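Local coordinates for DNA polymerase III subunit beta (Deinococcus radiodurans, PDB 4TRT), which probably tethers DNA polymerases and other proteins to DNA as a ring-shaped dimeric sliding clamp, giving them processivity, at residues S55-A60 against T221-M226; L118-Q123 against K225-L230; D330-F335 against R345-G350. All blocks are in the same frame, centred on the assembly; numbering follows the deposited sequence.

Interaction 1: S55-A60 against T221-M226; sequences SCFVPA and TDRVKM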
loop_
_atom_site.group_PDB
_atom_site.type_symbol
_atom_site.label_atom_id
_atom_site.label_comp_id
_atom_site.label_asym_id
_atom_site.label_seq_id
_atom_site.Cartn_x
_atom_site.Cartn_y
_atom_site.Cartn_z
ATOM N N SER A 55 -25.459 -11.247 -1.538
ATOM C CA SER A 55 -26.550 -10.410 -1.091
ATOM C C SER A 55 -26.251 -9.962 0.327
ATOM O O SER A 55 -25.819 -10.773 1.146
ATOM C CB SER A 55 -27.840 -11.211 -1.104
ATOM O OG SER A 55 -28.932 -10.365 -0.907
ATOM N N CYS A 56 -26.475 -8.687 0.614
ATOM C CA CYS A 56 -26.294 -8.159 1.961
ATOM C C CYS A 56 -27.499 -7.325 2.347
ATOM O O CYS A 56 -27.919 -6.434 1.600
ATOM C CB CYS A 56 -25.035 -7.304 2.066
ATOM S SG CYS A 56 -24.626 -6.919 3.790
ATOM N N PHE A 57 -28.036 -7.599 3.529
ATOM C CA PHE A 57 -29.159 -6.835 4.055
ATOM C C PHE A 57 -28.667 -5.654 4.899
ATOM O O PHE A 57 -27.818 -5.819 5.772
ATOM C CB PHE A 57 -30.056 -7.730 4.899
ATOM C CG PHE A 57 -31.225 -7.009 5.515
ATOM C CD1 PHE A 57 -32.339 -6.693 4.751
ATOM C CD2 PHE A 57 -31.224 -6.669 6.862
ATOM C CE1 PHE A 57 -33.427 -6.038 5.313
ATOM C CE2 PHE A 57 -32.312 -6.017 7.431
ATOM C CZ PHE A 57 -33.411 -5.701 6.651
ATOM N N VAL A 58 -29.221 -4.472 4.644
ATOM C CA VAL A 58 -28.933 -3.290 5.424
ATOM C C VAL A 58 -30.244 -2.761 6.015
ATOM O O VAL A 58 -31.129 -2.329 5.269
ATOM C CB VAL A 58 -28.262 -2.210 4.550
ATOM C CG1 VAL A 58 -28.018 -0.941 5.353
ATOM C CG2 VAL A 58 -26.957 -2.756 3.956
ATOM N N PRO A 59 -30.377 -2.781 7.357
ATOM C CA PRO A 59 -31.595 -2.236 7.963
ATOM C C PRO A 59 -31.818 -0.776 7.615
ATOM O O PRO A 59 -30.860 -0.000 7.555
ATOM C CB PRO A 59 -31.347 -2.405 9.475
ATOM C CG PRO A 59 -30.432 -3.578 9.567
ATOM C CD PRO A 59 -29.542 -3.494 8.345
ATOM N N ALA A 60 -33.071 -0.418 7.357
ATOM C CA ALA A 60 -33.420 0.931 6.951
ATOM C C ALA A 60 -34.900 1.161 7.111
ATOM O O ALA A 60 -35.682 0.215 7.168
ATOM C CB ALA A 60 -33.035 1.148 5.482
ATOM N N THR A 221 -25.118 -15.971 6.637
ATOM C CA THR A 221 -24.654 -15.481 7.915
ATOM C C THR A 221 -25.641 -14.444 8.402
ATOM O O THR A 221 -26.735 -14.283 7.845
ATOM C CB THR A 221 -23.299 -14.768 7.793
ATOM O OG1 THR A 221 -23.511 -13.440 7.273
ATOM C CG2 THR A 221 -22.356 -15.530 6.902
ATOM N N ASP A 222 -25.241 -13.747 9.458
ATOM C CA ASP A 222 -25.839 -12.491 9.835
ATOM C C ASP A 222 -25.749 -11.502 8.659
ATOM O O ASP A 222 -24.677 -10.979 8.335
ATOM C CB ASP A 222 -25.121 -11.999 11.100
ATOM C CG ASP A 222 -25.305 -10.533 11.356
ATOM O OD1 ASP A 222 -26.422 -10.139 11.726
ATOM O OD2 ASP A 222 -24.317 -9.780 11.214
ATOM N N ARG A 223 -26.884 -11.303 7.997
ATOM C CA ARG A 223 -27.062 -10.293 6.938
ATOM C C ARG A 223 -26.502 -10.608 5.542
ATOM O O ARG A 223 -26.940 -9.980 4.585
ATOM C CB ARG A 223 -26.585 -8.909 7.398
ATOM C CG ARG A 223 -27.423 -8.328 8.531
ATOM C CD ARG A 223 -26.828 -7.047 9.035
ATOM N NE ARG A 223 -27.604 -6.487 10.137
ATOM C CZ ARG A 223 -27.334 -5.323 10.715
ATOM N NH1 ARG A 223 -26.324 -4.575 10.285
ATOM N NH2 ARG A 223 -28.083 -4.895 11.726
ATOM N N VAL A 224 -25.564 -11.552 5.406
ATOM C CA VAL A 224 -25.031 -11.908 4.093
ATOM C C VAL A 224 -25.502 -13.277 3.615
ATOM O O VAL A 224 -25.578 -14.215 4.411
ATOM C CB VAL A 224 -23.486 -11.929 4.091
ATOM C CG1 VAL A 224 -22.974 -12.436 2.757
ATOM C CG2 VAL A 224 -22.916 -10.549 4.372
ATOM N N LYS A 225 -25.812 -13.380 2.320
ATOM C CA LYS A 225 -26.064 -14.652 1.651
ATOM C C LYS A 225 -25.132 -14.758 0.442
ATOM O O LYS A 225 -24.996 -13.800 -0.324
ATOM C CB LYS A 225 -27.507 -14.735 1.171
ATOM C CG LYS A 225 -28.542 -14.335 2.211
ATOM C CD LYS A 225 -29.944 -14.576 1.680
ATOM C CE LYS A 225 -31.009 -14.492 2.761
ATOM N NZ LYS A 225 -31.536 -13.118 2.872
ATOM N N MET A 226 -24.497 -15.913 0.257
ATOM C CA MET A 226 -23.586 -16.103 -0.875
ATOM C C MET A 226 -23.893 -17.401 -1.575
ATOM O O MET A 226 -23.980 -18.452 -0.911
ATOM C CB MET A 226 -22.127 -16.108 -0.406
ATOM C CG MET A 226 -21.124 -16.232 -1.546
ATOM S SD MET A 226 -19.402 -16.315 -1.041
ATOM C CE MET A 226 -19.025 -14.594 -0.775
HETATM O O HOH W 1 -25.309 -4.373 7.381
#
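The guanidinium of R223 has the ring of P59 on one face. CD of P59 stands 3.7 Å above the guanidinium plane, over its centre, and CG of P59 comes to 3.5 Å from R223 NH2. The two side chains approach from opposite directions. R223 CG lies at the edge of the F57 ring, near the ring plane but 4.5 Å from F57 CD2. R223 reaches P59 because its chain is extended from CG to NE (chi2 174°). On the way it passes the carbonyl of F57, with R223 CD 3.6 Å from F57 O. A water finishes this end. It accepts from R223 NH1 at 3.1 Å and gives a weak bond to F57 O.

The rest is an antiparallel strand pair. S55 and K225 form a hydrogen-bonded pair, with S55 N to K225 O and K225 N to S55 O both 2.9 Å. F57 N donates to R223 O at 2.8 Å, with an N-H...O angle of 163°. Between these bonds sits the non-hydrogen-bonded pair C56 and V224, with C56 CA 4.5 Å from V224 CA. V224 also packs on L17 of helix 8-21. S55 and K225 are on the other face, where both touch F120.

Strand 52-59 belongs to the N-terminal domain and strand 224-229 to the central domain. Backbone bonds therefore carry one sheet across the domain boundary. The polar bonds of the strand pair are main-chain ones, while the exposed R223 holds its end by van der Waals contact with P59 and one water bridge.

Interaction 2: L118-Q123 against K225-L230; sequences LSFPAQ and KMNLKL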
loop_
_atom_site.group_PDB
_atom_site.type_symbol
_atom_site.label_atom_id
_atom_site.label_comp_id
_atom_site.label_asym_id
_atom_site.label_seq_id
_atom_site.Cartn_x
_atom_site.Cartn_y
_atom_site.Cartn_z
ATOM N N LEU A 118 -31.584 -12.950 -8.889
ATOM C CA LEU A 118 -30.673 -13.769 -8.099
ATOM C C LEU A 118 -31.468 -14.392 -6.956
ATOM O O LEU A 118 -32.177 -13.682 -6.255
ATOM C CB LEU A 118 -29.518 -12.921 -7.554
ATOM C CG LEU A 118 -28.642 -12.211 -8.586
ATOM C CD1 LEU A 118 -27.682 -11.230 -7.914
ATOM C CD2 LEU A 118 -27.899 -13.211 -9.458
ATOM N N SER A 119 -31.355 -15.710 -6.785
ATOM C CA SER A 119 -32.123 -16.449 -5.776
ATOM C C SER A 119 -31.189 -17.092 -4.767
ATOM O O SER A 119 -30.260 -17.797 -5.148
ATOM C CB SER A 119 -32.968 -17.570 -6.411
ATOM O OG SER A 119 -34.280 -17.141 -6.731
ATOM N N PHE A 120 -31.472 -16.877 -3.487
ATOM C CA PHE A 120 -30.682 -17.436 -2.409
ATOM C C PHE A 120 -31.575 -18.361 -1.563
ATOM O O PHE A 120 -32.398 -17.875 -0.792
ATOM C CB PHE A 120 -30.087 -16.306 -1.559
ATOM C CG PHE A 120 -29.186 -15.372 -2.336
ATOM C CD1 PHE A 120 -29.712 -14.268 -3.004
ATOM C CD2 PHE A 120 -27.819 -15.590 -2.394
ATOM C CE1 PHE A 120 -28.891 -13.416 -3.720
ATOM C CE2 PHE A 120 -26.989 -14.735 -3.110
ATOM C CZ PHE A 120 -27.522 -13.651 -3.770
ATOM N N PRO A 121 -31.440 -19.694 -1.725
ATOM C CA PRO A 121 -32.237 -20.620 -0.899
ATOM C C PRO A 121 -31.857 -20.579 0.582
ATOM O O PRO A 121 -30.722 -20.228 0.913
ATOM C CB PRO A 121 -31.937 -21.992 -1.512
ATOM C CG PRO A 121 -30.666 -21.822 -2.269
ATOM C CD PRO A 121 -30.672 -20.409 -2.761
ATOM N N ALA A 122 -32.803 -20.941 1.451
ATOM C CA ALA A 122 -32.691 -20.727 2.902
ATOM C C ALA A 122 -32.559 -21.994 3.771
ATOM O O ALA A 122 -32.081 -21.918 4.898
ATOM C CB ALA A 122 -33.894 -19.916 3.379
ATOM N N GLN A 123 -32.994 -23.145 3.269
ATOM C CA GLN A 123 -33.028 -24.369 4.081
ATOM C C GLN A 123 -31.723 -24.600 4.852
ATOM O O GLN A 123 -30.649 -24.744 4.246
ATOM C CB GLN A 123 -33.343 -25.583 3.199
ATOM C CG GLN A 123 -33.208 -26.928 3.900
ATOM C CD GLN A 123 -33.864 -28.057 3.131
ATOM O OE1 GLN A 123 -35.069 -28.034 2.885
ATOM N NE2 GLN A 123 -33.077 -29.057 2.753
ATOM N N LYS A 225 -25.812 -13.380 2.320
ATOM C CA LYS A 225 -26.064 -14.652 1.651
ATOM C C LYS A 225 -25.132 -14.758 0.442
ATOM O O LYS A 225 -24.996 -13.800 -0.324
ATOM C CB LYS A 225 -27.507 -14.735 1.171
ATOM C CG LYS A 225 -28.542 -14.335 2.211
ATOM C CD LYS A 225 -29.944 -14.576 1.680
ATOM C CE LYS A 225 -31.009 -14.492 2.761
ATOM N NZ LYS A 225 -31.536 -13.118 2.872
ATOM N N MET A 226 -24.497 -15.913 0.257
ATOM C CA MET A 226 -23.586 -16.103 -0.875
ATOM C C MET A 226 -23.893 -17.401 -1.575
ATOM O O MET A 226 -23.980 -18.452 -0.911
ATOM C CB MET A 226 -22.127 -16.108 -0.406
ATOM C CG MET A 226 -21.124 -16.232 -1.546
ATOM S SD MET A 226 -19.402 -16.315 -1.041
ATOM C CE MET A 226 -19.025 -14.594 -0.775
ATOM N N ASN A 227 -24.038 -17.333 -2.900
ATOM C CA ASN A 227 -24.115 -18.516 -3.753
ATOM C C ASN A 227 -22.745 -18.772 -4.364
ATOM O O ASN A 227 -22.092 -17.842 -4.863
ATOM C CB ASN A 227 -25.125 -18.346 -4.902
ATOM C CG ASN A 227 -26.564 -18.254 -4.434
ATOM O OD1 ASN A 227 -26.923 -18.777 -3.376
ATOM N ND2 ASN A 227 -27.414 -17.608 -5.249
ATOM N N LEU A 228 -22.319 -20.032 -4.332
ATOM C CA LEU A 228 -21.080 -20.444 -4.977
ATOM C C LEU A 228 -21.229 -21.822 -5.579
ATOM O O LEU A 228 -22.109 -22.591 -5.178
ATOM C CB LEU A 228 -19.921 -20.463 -4.002
ATOM C CG LEU A 228 -20.172 -21.237 -2.704
ATOM C CD1 LEU A 228 -19.022 -22.167 -2.340
ATOM C CD2 LEU A 228 -20.469 -20.258 -1.572
ATOM N N LYS A 229 -20.364 -22.110 -6.542
ATOM C CA LYS A 229 -20.344 -23.394 -7.199
ATOM C C LYS A 229 -19.582 -24.361 -6.324
ATOM O O LYS A 229 -18.777 -23.950 -5.500
ATOM C CB LYS A 229 -19.638 -23.297 -8.543
ATOM C CG LYS A 229 -20.349 -22.426 -9.550
ATOM C CD LYS A 229 -19.531 -22.301 -10.823
ATOM C CE LYS A 229 -20.142 -21.276 -11.759
ATOM N NZ LYS A 229 -19.104 -20.817 -12.722
ATOM N N LEU A 230 -19.859 -25.647 -6.491
ATOM C CA LEU A 230 -19.108 -26.693 -5.818
ATOM C C LEU A 230 -18.449 -27.549 -6.898
ATOM O O LEU A 230 -19.018 -27.720 -7.968
ATOM C CB LEU A 230 -20.047 -27.577 -4.994
ATOM C CG LEU A 230 -20.646 -26.991 -3.721
ATOM C CD1 LEU A 230 -21.605 -27.994 -3.083
ATOM C CD2 LEU A 230 -19.537 -26.578 -2.769
#
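The loop that joins strand 103-108 of the N-terminal domain to strand 126-129 of the central domain lies against strand 224-229, where F120 packs on K225 and N227. N227 ND2 sits over one face of the F120 ring, near its CD2-CE2 side and 3.5 Å from F120 CD2. The ring and amide planes are 26° apart. F120 has CG anti to its own carbonyl carbon (chi1 -60°), which turns the ring in toward the strand. Its CE2 comes to 3.6 Å from K225 O. The aliphatic part of K225 crosses F120 at a slant, with CD 3.7 Å from F120 CB, while its amino end leads away.

One hydrogen bond joins the segments. N227 ND2 donates to S119 O at 2.9 Å. The acceptor lies in the amide plane of N227, but the donor stands above the carbonyl plane of S119, 40° out of it. ND2 has a second acceptor in D53 of strand 52-59, and N227 OD1 takes a bond from T218 of strand 216-220.

The buried N227 amide thus has partners at both its nitrogen and its oxygen. These fix its rotation, with the amide tilted over the ring. Here the loop meets strand 224-229 through one amide bond and the packing of F120.

Interaction 3: D330-F335 against R345-G350; sequences DAELLF and RAVGGG. Unlike the reference sequence in segment 345-350: V347 (reference Arg), G348 (reference Arg), G349 (reference Trp).
E332 and R345 make the tight part of this beta-hairpin contact. Their side chains lie alongside, pointing the same way, and form a salt bridge. Two R345 nitrogens reach one oxygen: NE is 2.8 Å and NH2 2.6 Å from E332 OE1. That oxygen lies in the guanidinium plane, while the carboxylate is turned 50° from it. R345 CG sits between its backbone N and carbonyl carbon (chi1 60°), which places the chain beside E332. One guanidinium face meets L334 CD1, 4.0 Å from R345 NE; the backbone of G348 and G349 covers the opposite face. Below the salt bridge the strands pair closely, with E332 N to R345 O at 2.8 Å and R345 N to E332 O at 3.0 Å.

The loose side is toward D330 and V347. Here V347 N gives a weak, long bond of 3.5 Å to D330 O. V347 CG2 rests on D330 CB, and V347 itself is exposed. V347, G348 and G349 all differ from the reference sequence.

The second carboxylate oxygen, E332 OE2, accepts from G348 N at 3.2 Å, from above the carboxylate plane. The buried E332 thus has donors at both oxygens, which probably stabilises its charged form and ties the turn after the strand 342-346 to the hairpin.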
loop_
_atom_site.group_PDB
_atom_site.type_symbol
_atom_site.label_atom_id
_atom_site.label_comp_id
_atom_site.label_asym_id
_atom_site.label_seq_id
_atom_site.Cartn_x
_atom_site.Cartn_y
_atom_site.Cartn_z
ATOM N N ASP A 330 5.030 -21.978 19.619
ATOM C CA ASP A 330 6.107 -22.902 19.298
ATOM C C ASP A 330 5.703 -23.830 18.171
ATOM O O ASP A 330 4.555 -24.255 18.085
ATOM C CB ASP A 330 6.504 -23.667 20.557
ATOM C CG ASP A 330 7.079 -22.743 21.624
ATOM O OD1 ASP A 330 8.239 -22.273 21.475
ATOM O OD2 ASP A 330 6.352 -22.459 22.602
ATOM N N ALA A 331 6.643 -24.060 17.262
ATOM C CA ALA A 331 6.435 -24.983 16.167
ATOM C C ALA A 331 7.042 -26.338 16.513
ATOM O O ALA A 331 8.058 -26.407 17.195
ATOM C CB ALA A 331 7.057 -24.430 14.890
ATOM N N GLU A 332 6.400 -27.395 16.018
ATOM C CA GLU A 332 6.882 -28.756 16.098
ATOM C C GLU A 332 7.117 -29.217 14.670
ATOM O O GLU A 332 6.217 -29.158 13.837
ATOM C CB GLU A 332 5.802 -29.626 16.744
ATOM C CG GLU A 332 6.279 -30.611 17.777
ATOM C CD GLU A 332 5.101 -31.228 18.535
ATOM O OE1 GLU A 332 4.314 -31.943 17.900
ATOM O OE2 GLU A 332 4.945 -30.986 19.754
ATOM N N LEU A 333 8.340 -29.631 14.367
ATOM C CA LEU A 333 8.686 -30.124 13.024
ATOM C C LEU A 333 8.971 -31.610 13.154
ATOM O O LEU A 333 9.851 -32.007 13.924
ATOM C CB LEU A 333 9.939 -29.405 12.478
ATOM C CG LEU A 333 10.053 -27.896 12.725
ATOM C CD1 LEU A 333 11.370 -27.378 12.179
ATOM C CD2 LEU A 333 8.846 -27.159 12.136
ATOM N N LEU A 334 8.238 -32.423 12.402
ATOM C CA LEU A 334 8.366 -33.858 12.454
ATOM C C LEU A 334 8.878 -34.356 11.104
ATOM O O LEU A 334 8.213 -34.193 10.078
ATOM C CB LEU A 334 7.014 -34.482 12.739
ATOM C CG LEU A 334 6.228 -33.988 13.955
ATOM C CD1 LEU A 334 4.854 -34.659 13.939
ATOM C CD2 LEU A 334 6.955 -34.284 15.243
ATOM N N PHE A 335 10.056 -34.982 11.122
ATOM C CA PHE A 335 10.743 -35.406 9.915
ATOM C C PHE A 335 10.729 -36.918 9.794
ATOM O O PHE A 335 10.977 -37.628 10.783
ATOM C CB PHE A 335 12.190 -34.919 9.942
ATOM C CG PHE A 335 12.322 -33.442 10.007
ATOM C CD1 PHE A 335 11.945 -32.653 8.930
ATOM C CD2 PHE A 335 12.817 -32.828 11.154
ATOM C CE1 PHE A 335 12.088 -31.279 8.978
ATOM C CE2 PHE A 335 12.938 -31.452 11.215
ATOM C CZ PHE A 335 12.581 -30.680 10.118
ATOM N N ARG A 345 3.559 -28.345 12.585
ATOM C CA ARG A 345 2.354 -28.049 13.353
ATOM C C ARG A 345 2.702 -27.258 14.621
ATOM O O ARG A 345 3.884 -27.063 14.919
ATOM C CB ARG A 345 1.623 -29.347 13.690
ATOM C CG ARG A 345 2.431 -30.333 14.505
ATOM C CD ARG A 345 1.689 -31.630 14.771
ATOM N NE ARG A 345 2.285 -32.259 15.936
ATOM C CZ ARG A 345 1.855 -33.365 16.518
ATOM N NH1 ARG A 345 0.809 -34.033 16.041
ATOM N NH2 ARG A 345 2.486 -33.805 17.603
ATOM N N ALA A 346 1.683 -26.783 15.340
ATOM C CA ALA A 346 1.885 -26.226 16.695
ATOM C C ALA A 346 2.113 -27.370 17.683
ATOM O O ALA A 346 1.767 -28.513 17.398
ATOM C CB ALA A 346 0.704 -25.362 17.126
ATOM N N VAL A 347 2.696 -27.073 18.842
ATOM C CA VAL A 347 2.947 -28.087 19.876
ATOM C C VAL A 347 1.700 -28.978 20.120
ATOM O O VAL A 347 0.606 -28.477 20.342
ATOM C CB VAL A 347 3.418 -27.423 21.200
ATOM C CG1 VAL A 347 3.440 -28.431 22.355
ATOM C CG2 VAL A 347 4.790 -26.801 21.008
ATOM N N GLY A 348 1.880 -30.294 20.037
ATOM C CA GLY A 348 0.782 -31.247 20.235
ATOM C C GLY A 348 -0.318 -31.252 19.187
ATOM O O GLY A 348 -1.358 -31.883 19.382
ATOM N N GLY A 349 -0.102 -30.559 18.071
ATOM C CA GLY A 349 -1.169 -30.343 17.101
ATOM C C GLY A 349 -2.267 -29.429 17.630
ATOM O O GLY A 349 -3.389 -29.435 17.118
ATOM N N GLY A 350 -1.953 -28.646 18.659
ATOM C CA GLY A 350 -2.958 -27.815 19.321
ATOM C C GLY A 350 -3.539 -26.816 18.342
ATOM O O GLY A 350 -2.814 -26.298 17.491
#

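Overall arrangement
Interactions 1 and 2 are neighbours, with centres 12 Å apart. They share K225 and M226 of strand 224-229 and touch where S55 CB meets F120 CE1 at 3.6 Å. Strand 52-59, loop 118-123 and strand 224-229 follow in that order along the chain. Both contacts end on strand 224-229. Interaction 3 comes later, in the C-terminal domain. Its centre is about 39 Å from that of interaction 1, on the opposite side of the chain's centre. Its hairpin belongs to another sheet, in which strand 353-357 pairs with strand 175-181 of the central domain. Sheets thus bridge both domain junctions of the clamp subunit.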